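Side-chain contacts in PKS (Streptomyces sp. CNQ431, PDB 5YDA), which provides the broadly selective acyltransferase domain of the splenocin polyketide synthase, which, as in related enzymes, probably transfers acyl building blocks to a carrier protein: residues A[64-67]-A[68-72]; A[162-165]-A[166-170]; A[340-343]-A[344-348]; A[381-384]-A[385-389]. All coordinates share one frame; numbering follows the deposited sequence.

Contact 1: residues A[64-67]-A[68-72]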
loop_
_atom_site.group_PDB
_atom_site.type_symbol
_atom_site.label_atom_id
_atom_site.label_comp_id
_atom_site.label_asym_id
_atom_site.label_seq_id
_atom_site.Cartn_x
_atom_site.Cartn_y
_atom_site.Cartn_z
ATOM N N ASP A 64 8.527 -28.160 -9.739
ATOM C CA ASP A 64 9.683 -27.998 -8.860
ATOM C C ASP A 64 10.992 -27.810 -9.623
ATOM O O ASP A 64 11.685 -26.800 -9.463
ATOM C CB ASP A 64 9.782 -29.241 -7.969
ATOM C CG ASP A 64 10.138 -28.921 -6.552
ATOM O OD1 ASP A 64 10.744 -29.790 -5.897
ATOM O OD2 ASP A 64 9.807 -27.805 -6.092
ATOM N N ASP A 65 11.346 -28.802 -10.446
ATOM C CA ASP A 65 12.626 -28.769 -11.145
ATOM C C ASP A 65 12.689 -27.609 -12.123
ATOM O O ASP A 65 13.714 -26.926 -12.224
ATOM C CB ASP A 65 12.861 -30.085 -11.888
ATOM C CG ASP A 65 12.734 -31.302 -10.989
ATOM O OD1 ASP A 65 12.267 -32.354 -11.488
ATOM O OD2 ASP A 65 13.100 -31.206 -9.794
ATOM N N VAL A 66 11.604 -27.391 -12.868
ATOM C CA VAL A 66 11.574 -26.333 -13.871
ATOM C C VAL A 66 11.857 -24.976 -13.232
ATOM O O VAL A 66 12.612 -24.163 -13.782
ATOM C CB VAL A 66 10.221 -26.362 -14.608
ATOM C CG1 VAL A 66 9.858 -25.000 -15.140
ATOM C CG2 VAL A 66 10.287 -27.362 -15.735
ATOM N N ALA A 67 11.290 -24.731 -12.044
ATOM C CA ALA A 67 11.500 -23.460 -11.354
ATOM C C ALA A 67 12.977 -23.226 -11.061
ATOM O O ALA A 67 13.501 -22.133 -11.303
ATOM C CB ALA A 67 10.685 -23.420 -10.061
ATOM N N GLY A 68 13.662 -24.241 -10.527
ATOM C CA GLY A 68 15.090 -24.109 -10.283
ATOM C C GLY A 68 15.890 -24.011 -11.567
ATOM O O GLY A 68 16.816 -23.200 -11.678
ATOM N N ALA A 69 15.532 -24.822 -12.562
ATOM C CA ALA A 69 16.249 -24.802 -13.831
ATOM C C ALA A 69 16.109 -23.453 -14.519
ATOM O O ALA A 69 17.059 -22.964 -15.143
ATOM C CB ALA A 69 15.740 -25.926 -14.737
ATOM N N LEU A 70 14.923 -22.843 -14.428
ATOM C CA LEU A 70 14.709 -21.516 -14.990
ATOM C C LEU A 70 15.526 -20.453 -14.264
ATOM O O LEU A 70 15.813 -19.405 -14.850
ATOM C CB LEU A 70 13.223 -21.163 -14.933
ATOM C CG LEU A 70 12.370 -21.081 -16.204
ATOM C CD1 LEU A 70 13.090 -21.572 -17.433
ATOM C CD2 LEU A 70 11.076 -21.830 -16.011
ATOM N N ARG A 71 15.899 -20.706 -13.005
ATOM C CA ARG A 71 16.728 -19.807 -12.206
ATOM C C ARG A 71 18.219 -20.040 -12.418
ATOM O O ARG A 71 18.956 -19.095 -12.712
ATOM C CB ARG A 71 16.400 -19.966 -10.722
ATOM C CG ARG A 71 15.090 -19.359 -10.302
ATOM C CD ARG A 71 14.638 -19.983 -9.009
ATOM N NE ARG A 71 13.503 -19.285 -8.418
ATOM C CZ ARG A 71 12.260 -19.317 -8.898
ATOM N NH1 ARG A 71 11.978 -20.014 -9.993
ATOM N NH2 ARG A 71 11.290 -18.654 -8.276
ATOM N N ALA A 72 18.674 -21.294 -12.312
ATOM C CA ALA A 72 20.106 -21.581 -12.326
ATOM C C ALA A 72 20.670 -21.732 -13.738
ATOM O O ALA A 72 21.816 -21.340 -13.984
ATOM C CB ALA A 72 20.393 -22.843 -11.507
#

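Contact 2: residues A[162-165]-A[166-170]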
loop_
_atom_site.group_PDB
_atom_site.type_symbol
_atom_site.label_atom_id
_atom_site.label_comp_id
_atom_site.label_asym_id
_atom_site.label_seq_id
_atom_site.Cartn_x
_atom_site.Cartn_y
_atom_site.Cartn_z
ATOM N N GLU A 162 -12.289 -12.288 11.506
ATOM C CA GLU A 162 -13.599 -12.836 11.854
ATOM C C GLU A 162 -14.728 -11.821 11.712
ATOM O O GLU A 162 -15.648 -12.045 10.921
ATOM C CB GLU A 162 -13.541 -13.402 13.277
ATOM C CG GLU A 162 -12.363 -14.346 13.484
ATOM C CD GLU A 162 -12.237 -14.819 14.924
ATOM O OE1 GLU A 162 -13.268 -14.868 15.625
ATOM O OE2 GLU A 162 -11.101 -15.122 15.359
ATOM N N GLU A 163 -14.704 -10.713 12.452
ATOM C CA GLU A 163 -15.757 -9.714 12.330
ATOM C C GLU A 163 -15.244 -8.407 12.918
ATOM O O GLU A 163 -14.366 -8.409 13.785
ATOM C CB GLU A 163 -17.046 -10.157 13.042
ATOM C CG GLU A 163 -16.824 -10.510 14.515
ATOM C CD GLU A 163 -18.112 -10.626 15.336
ATOM O OE1 GLU A 163 -19.112 -11.198 14.839
ATOM O OE2 GLU A 163 -18.122 -10.132 16.491
ATOM N N VAL A 164 -15.807 -7.292 12.451
ATOM C CA VAL A 164 -15.449 -5.990 12.997
ATOM C C VAL A 164 -16.562 -5.002 12.677
ATOM O O VAL A 164 -17.194 -5.064 11.617
ATOM C CB VAL A 164 -14.077 -5.500 12.463
ATOM C CG1 VAL A 164 -14.164 -5.077 11.007
ATOM C CG2 VAL A 164 -13.551 -4.346 13.292
ATOM N N GLU A 165 -16.716 -4.041 13.532
ATOM C CA GLU A 165 -17.643 -3.001 13.302
ATOM C C GLU A 165 -16.949 -2.052 12.336
ATOM O O GLU A 165 -15.847 -1.664 12.558
ATOM C CB GLU A 165 -18.014 -2.377 14.633
ATOM C CG GLU A 165 -18.146 -0.892 14.644
ATOM C CD GLU A 165 -19.549 -0.444 14.884
ATOM O OE1 GLU A 165 -20.347 -0.477 13.933
ATOM O OE2 GLU A 165 -19.846 -0.057 16.034
ATOM N N PRO A 166 -17.659 -1.718 11.195
ATOM C CA PRO A 166 -16.972 -0.824 10.250
ATOM C C PRO A 166 -16.567 0.528 10.792
ATOM O O PRO A 166 -17.256 1.071 11.595
ATOM C CB PRO A 166 -17.993 -0.635 9.139
ATOM C CG PRO A 166 -18.772 -1.854 9.142
ATOM C CD PRO A 166 -19.009 -2.065 10.572
ATOM N N GLY A 167 -15.450 1.059 10.337
ATOM C CA GLY A 167 -14.956 2.325 10.862
ATOM C C GLY A 167 -14.631 2.391 12.353
ATOM O O GLY A 167 -14.471 3.489 12.892
ATOM N N SER A 168 -14.533 1.257 13.041
ATOM C CA SER A 168 -14.133 1.267 14.442
ATOM C C SER A 168 -12.616 1.411 14.577
ATOM O O SER A 168 -11.863 1.264 13.614
ATOM C CB SER A 168 -14.569 -0.022 15.130
ATOM O OG SER A 168 -13.846 -1.110 14.577
ATOM N N THR A 169 -12.168 1.690 15.802
ATOM C CA THR A 169 -10.731 1.708 16.073
ATOM C C THR A 169 -10.066 0.422 15.585
ATOM O O THR A 169 -9.012 0.459 14.933
ATOM C CB THR A 169 -10.486 1.908 17.576
ATOM O OG1 THR A 169 -11.252 3.026 18.048
ATOM C CG2 THR A 169 -9.005 2.158 17.854
ATOM N N ALA A 170 -10.694 -0.723 15.861
ATOM C CA ALA A 170 -10.137 -2.007 15.453
ATOM C C ALA A 170 -10.068 -2.136 13.933
ATOM O O ALA A 170 -9.112 -2.720 13.396
ATOM C CB ALA A 170 -10.975 -3.144 16.043
#

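Contact 3: residues A[340-343]-A[344-348]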
loop_
_atom_site.group_PDB
_atom_site.type_symbol
_atom_site.label_atom_id
_atom_site.label_comp_id
_atom_site.label_asym_id
_atom_site.label_seq_id
_atom_site.Cartn_x
_atom_site.Cartn_y
_atom_site.Cartn_z
ATOM N N THR A 340 11.575 14.007 13.704
ATOM C CA THR A 340 11.794 13.863 15.137
ATOM C C THR A 340 11.093 14.932 15.952
ATOM O O THR A 340 11.350 15.040 17.154
ATOM C CB THR A 340 13.292 13.878 15.447
ATOM O OG1 THR A 340 13.874 15.087 14.928
ATOM C CG2 THR A 340 13.968 12.668 14.816
ATOM N N ASP A 341 10.209 15.711 15.334
ATOM C CA ASP A 341 9.553 16.841 15.985
ATOM C C ASP A 341 8.081 16.528 16.218
ATOM O O ASP A 341 7.334 16.321 15.257
ATOM C CB ASP A 341 9.698 18.106 15.136
ATOM C CG ASP A 341 8.958 19.285 15.727
ATOM O OD1 ASP A 341 8.598 20.217 14.982
ATOM O OD2 ASP A 341 8.719 19.282 16.947
ATOM N N VAL A 342 7.662 16.537 17.489
ATOM C CA VAL A 342 6.266 16.270 17.839
ATOM C C VAL A 342 5.335 17.263 17.155
ATOM O O VAL A 342 4.236 16.898 16.703
ATOM C CB VAL A 342 6.071 16.286 19.372
ATOM C CG1 VAL A 342 4.598 16.479 19.736
ATOM C CG2 VAL A 342 6.575 14.996 20.007
ATOM N N GLY A 343 5.742 18.541 17.095
ATOM C CA GLY A 343 4.894 19.554 16.484
ATOM C C GLY A 343 4.648 19.295 15.007
ATOM O O GLY A 343 3.553 19.560 14.497
ATOM N N HIS A 344 5.654 18.762 14.304
ATOM C CA HIS A 344 5.458 18.363 12.913
ATOM C C HIS A 344 4.383 17.286 12.812
ATOM O O HIS A 344 3.457 17.385 11.995
ATOM C CB HIS A 344 6.786 17.884 12.323
ATOM C CG HIS A 344 6.654 17.150 11.024
ATOM N ND1 HIS A 344 6.453 17.790 9.822
ATOM C CD2 HIS A 344 6.710 15.824 10.739
ATOM C CE1 HIS A 344 6.389 16.894 8.852
ATOM N NE2 HIS A 344 6.548 15.694 9.381
ATOM N N TRP A 345 4.462 16.267 13.673
ATOM C CA TRP A 345 3.464 15.208 13.634
ATOM C C TRP A 345 2.084 15.728 14.009
ATOM O O TRP A 345 1.083 15.247 13.465
ATOM C CB TRP A 345 3.895 14.048 14.532
ATOM C CG TRP A 345 4.969 13.234 13.878
ATOM C CD1 TRP A 345 6.310 13.318 14.091
ATOM C CD2 TRP A 345 4.787 12.237 12.865
ATOM N NE1 TRP A 345 6.975 12.424 13.288
ATOM C CE2 TRP A 345 6.062 11.748 12.525
ATOM C CE3 TRP A 345 3.664 11.695 12.230
ATOM C CZ2 TRP A 345 6.249 10.753 11.580
ATOM C CZ3 TRP A 345 3.851 10.717 11.288
ATOM C CH2 TRP A 345 5.135 10.254 10.967
ATOM N N VAL A 346 2.009 16.712 14.910
ATOM C CA VAL A 346 0.738 17.386 15.169
ATOM C C VAL A 346 0.240 18.077 13.900
ATOM O O VAL A 346 -0.923 17.935 13.513
ATOM C CB VAL A 346 0.877 18.384 16.339
ATOM C CG1 VAL A 346 -0.402 19.226 16.484
ATOM C CG2 VAL A 346 1.170 17.648 17.648
ATOM N N ASP A 347 1.119 18.840 13.239
ATOM C CA ASP A 347 0.756 19.488 11.978
ATOM C C ASP A 347 0.289 18.472 10.943
ATOM O O ASP A 347 -0.638 18.738 10.169
ATOM C CB ASP A 347 1.944 20.272 11.415
ATOM C CG ASP A 347 2.227 21.541 12.183
ATOM O OD1 ASP A 347 1.324 22.030 12.894
ATOM O OD2 ASP A 347 3.358 22.054 12.065
ATOM N N HIS A 348 0.946 17.311 10.896
ATOM C CA HIS A 348 0.580 16.301 9.919
ATOM C C HIS A 348 -0.898 15.945 10.022
ATOM O O HIS A 348 -1.583 15.806 9.001
ATOM C CB HIS A 348 1.447 15.055 10.100
ATOM C CG HIS A 348 1.012 13.913 9.242
ATOM N ND1 HIS A 348 0.216 12.892 9.714
ATOM C CD2 HIS A 348 1.225 13.653 7.929
ATOM C CE1 HIS A 348 -0.034 12.045 8.730
ATOM N NE2 HIS A 348 0.570 12.482 7.638
#

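Contact 4: residues A[381-384]-A[385-389]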
loop_
_atom_site.group_PDB
_atom_site.type_symbol
_atom_site.label_atom_id
_atom_site.label_comp_id
_atom_site.label_asym_id
_atom_site.label_seq_id
_atom_site.Cartn_x
_atom_site.Cartn_y
_atom_site.Cartn_z
ATOM N N LYS A 381 -3.753 4.396 -8.480
ATOM C CA LYS A 381 -4.510 5.236 -9.414
ATOM C C LYS A 381 -4.136 6.704 -9.265
ATOM O O LYS A 381 -3.979 7.416 -10.267
ATOM C CB LYS A 381 -6.015 5.064 -9.208
ATOM C CG LYS A 381 -6.623 3.742 -9.666
ATOM C CD LYS A 381 -7.948 3.529 -8.916
ATOM C CE LYS A 381 -9.098 3.083 -9.791
ATOM N NZ LYS A 381 -9.055 1.662 -10.190
ATOM N N LEU A 382 -3.999 7.180 -8.022
ATOM C CA LEU A 382 -3.584 8.564 -7.810
ATOM C C LEU A 382 -2.211 8.819 -8.421
ATOM O O LEU A 382 -1.982 9.864 -9.047
ATOM C CB LEU A 382 -3.572 8.896 -6.313
ATOM C CG LEU A 382 -4.884 8.697 -5.536
ATOM C CD1 LEU A 382 -4.632 8.864 -4.011
ATOM C CD2 LEU A 382 -6.008 9.652 -6.058
ATOM N N ALA A 383 -1.285 7.863 -8.255
ATOM C CA ALA A 383 0.058 8.019 -8.805
ATOM C C ALA A 383 0.026 8.034 -10.329
ATOM O O ALA A 383 0.716 8.843 -10.957
ATOM C CB ALA A 383 0.975 6.900 -8.296
ATOM N N ARG A 384 -0.766 7.147 -10.942
ATOM C CA ARG A 384 -0.863 7.139 -12.398
ATOM C C ARG A 384 -1.439 8.455 -12.914
ATOM O O ARG A 384 -0.979 8.981 -13.932
ATOM C CB ARG A 384 -1.711 5.954 -12.869
ATOM C CG ARG A 384 -1.067 4.584 -12.676
ATOM C CD ARG A 384 -1.524 3.645 -13.761
ATOM N NE ARG A 384 -1.285 2.233 -13.452
ATOM C CZ ARG A 384 -2.121 1.439 -12.775
ATOM N NH1 ARG A 384 -1.773 0.180 -12.581
ATOM N NH2 ARG A 384 -3.301 1.879 -12.293
ATOM N N ALA A 385 -2.442 9.004 -12.222
ATOM C CA ALA A 385 -3.014 10.283 -12.635
ATOM C C ALA A 385 -1.988 11.405 -12.533
ATOM O O ALA A 385 -1.853 12.216 -13.454
ATOM C CB ALA A 385 -4.249 10.615 -11.789
ATOM N N ARG A 386 -1.241 11.461 -11.427
ATOM C CA ARG A 386 -0.283 12.548 -11.252
ATOM C C ARG A 386 0.935 12.395 -12.158
ATOM O O ARG A 386 1.530 13.397 -12.562
ATOM C CB ARG A 386 0.169 12.627 -9.790
ATOM C CG ARG A 386 1.167 13.752 -9.510
ATOM C CD ARG A 386 0.597 15.128 -9.934
ATOM N NE ARG A 386 1.495 16.219 -9.561
ATOM C CZ ARG A 386 2.580 16.567 -10.255
ATOM N NH1 ARG A 386 2.910 15.913 -11.369
ATOM N NH2 ARG A 386 3.350 17.568 -9.837
ATOM N N LEU A 387 1.333 11.164 -12.469
ATOM C CA LEU A 387 2.585 10.881 -13.160
ATOM C C LEU A 387 2.386 10.573 -14.640
ATOM O O LEU A 387 3.319 10.115 -15.298
ATOM C CB LEU A 387 3.301 9.708 -12.489
ATOM C CG LEU A 387 4.328 9.952 -11.386
ATOM C CD1 LEU A 387 4.199 11.324 -10.791
ATOM C CD2 LEU A 387 4.231 8.882 -10.314
ATOM N N ASP A 388 1.183 10.760 -15.159
ATOM C CA ASP A 388 0.915 10.674 -16.594
ATOM C C ASP A 388 1.784 11.694 -17.339
ATOM O O ASP A 388 1.910 12.826 -16.868
ATOM C CB ASP A 388 -0.577 10.956 -16.826
ATOM C CG ASP A 388 -1.023 10.678 -18.241
ATOM O OD1 ASP A 388 -0.871 11.586 -19.098
ATOM O OD2 ASP A 388 -1.552 9.559 -18.476
ATOM N N GLY A 389 2.447 11.344 -18.437
ATOM C CA GLY A 389 2.779 10.006 -18.839
ATOM C C GLY A 389 4.299 9.968 -18.745
ATOM O O GLY A 389 5.025 10.149 -19.722
#

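Contact 1: residues A[64-67]-A[68-72]
Helix 63-72, packed on strand 32-38, ends in turns where Arg71 folds back along the axis to bind Ala67. Arg71 NH1 donates to Ala67 O at 2.9 Å, with the oxygen at the guanidinium edge and near its plane. The donor stands well above the carbonyl plane (50° out of it), so this bond uses no lone-pair direction. Arg71 N also points to Ala67 O, but that bond is weak at 3.3 Å. Setting CG beside the backbone N (chi1 -74°) and keeping the chain extended from CG to NE brings the guanidinium back past the methyl of Ala67, whose CB is 3.6 Å from Arg71 NH1; so small a side chain lets it pass. Two rungs of the ladder are short, Ala69 N to Asp65 O at 2.8 Å and Leu70 N to Val66 O at 2.7 Å; that from Gly68 N to Asp64 O is weak. Val66 and Leu70 run alongside each other, with Val66 CG1 3.5 Å from Leu70 CD2. This branched apolar pair suits the side facing helix 43-56, where it meets Leu55 and Leu51; Asp64 and Asp65 suit the solvent side. Ala67 packs on Leu32 and Leu34 of strand 32-38. Arg71 ties the helix to that strand through NH1 and Val33 O, and to the C-terminal segment through NH2 and Pro428 O.

Contact 2: residues A[162-165]-A[166-170]
The chain reverses in a type II beta turn from Glu165 to Ser168, closed by Ser168 N donating to Glu165 O at 3.2 Å. Pro166 supplies the fixed phi wanted at the second position, and Gly167 adopts the positive phi of the third (60°), which glycine takes up more readily than residues with a side chain. Ser168 adds a second grip on the same oxygen: its OG donates to Glu165 O at 2.9 Å. The two donors approach differently, the hydroxyl lying in the carbonyl plane and the amide standing 39° out of it. Ser168 OG sits between its own backbone N and carbonyl carbon (chi1 66°), which aims it back across the turn. Beside the polar link, Glu165 CG lies 3.7 Å from Ser168 CB, so the aliphatic part of the glutamate borders the turn, and its carboxylate belongs to an exposed residue. Val164 lies against the hydroxyl itself, its CG2 3.5 Å from Ser168 OG and 4.0 Å from Ala170 CB. The same valine and Ala170 both touch Ala159 of helix 156-161, giving a small apolar patch where compact side chains fit. Ser168 OG also accepts from Ala171 N, one turn further on. Serine can thus donate to the turn and accept from the helix at once, the N-cap arrangement by which a tight turn launches helix 169-188.

Contact 3: residues A[340-343]-A[344-348]
Asp341 meets His344 at the N-cap of helix 342-350, where its carboxylate receives two amides left without partners by the start of the helix. His344 N points to Asp341 OD1 at 3.4 Å and Gly343 N to Asp341 OD2 at 3.1 Å; both bonds are weak and bent. With CG anti to the backbone N (chi1 176°), the carboxylate swings over the first turn and can take one amide on each oxygen. The backbone carbonyl of the same residue starts the regular ladder, Trp345 N binding Asp341 O at 3.3 Å. That oxygen also lies at the edge of the indole, 3.4 Å from Trp345 CD1. Val342 comes next. Its O accepts from Val346 N at 2.9 Å, while Val342 CG1 approaches Val346 CG2 at 4.2 Å; both valines cover Leu313 of helix 306-313, a place for short branched side chains. Gly343 presents only backbone: its O takes Asp347 N at 2.8 Å. Within 344-348, His344 CD2 lies over one face of the Trp345 ring, toward its rim. The indole is held at its polar end by Ala339 O, which receives NE1, and its ring meets Tyr204 of helix 201-210. An acidic residue suits the cap because its charge would be favoured by the positive end of the helix dipole, which would probably help keep Asp341 ionised; the buried indole, with its N-H already satisfied, can in turn pack among Leu313, Met213 and helix 201-210.

Contact 4: residues A[381-384]-A[385-389]
The flat groups that meet between 381-384 and 385-389 are peptides: Leu387 N approaches the carbonyl of Ala383 at 2.8 Å, tilted 21° from its plane. Ala385 N reaches Lys381 O at 3.0 Å and Arg386 N reaches Leu382 O at 3.0 Å, with much the same tilt. The guanidinium groups of Arg384 and Arg386 take no partner, at face or edge, from the opposite segment. Arg386 CB, placed by the backbone, lies 3.6 Å from Leu382 O; with CG anti to the amide nitrogen (chi1 -179°), the rest of the chain turns from the earlier residues. Side-chain contact therefore rests on small and apolar groups. Ala385 CB sits 3.6 Å from Lys381 O, and Leu387 CB lies 3.1 Å beyond Ala383 O, close to the direction in which that carbonyl points. Further out, Leu387 CD2 comes 4.3 Å from Ala383 CB. Alanine suits position 383 because it is buried against Leu370 of strand 369-372, which Leu387 also touches; the larger leucine extends further, to Ile359 and Trp363 of helix 355-366. Lys381, Arg384 and Asp388 are exposed, where long or charged side chains can meet solvent. The chemistry is thus divided: backbone bonds hold the turns, apolar groups seat one side of the helix on the sheet of a beta-alpha-beta unit, and the charged ends add no salt bridge between the two segments.

In the fold
All four contacts are local, and none touches another. Contact 1 stands apart, in the part that resembles the linker of related synthases, its centre about 50 Å from that of contact 3. Contacts 2, 3 and 4 belong to the acyltransferase domain. Contact 2 lies at the surface; the other three are partly buried, each with an apolar side against its neighbours. Contacts 2 and 3 mark helix starts, one capped by a hydroxyl and the other by a carboxylate. Contact 1 runs along nearly the whole of its short helix and contact 4 along the later turns of its own: in the first an arginine returns to a carbonyl, whereas in the second the arginines do not.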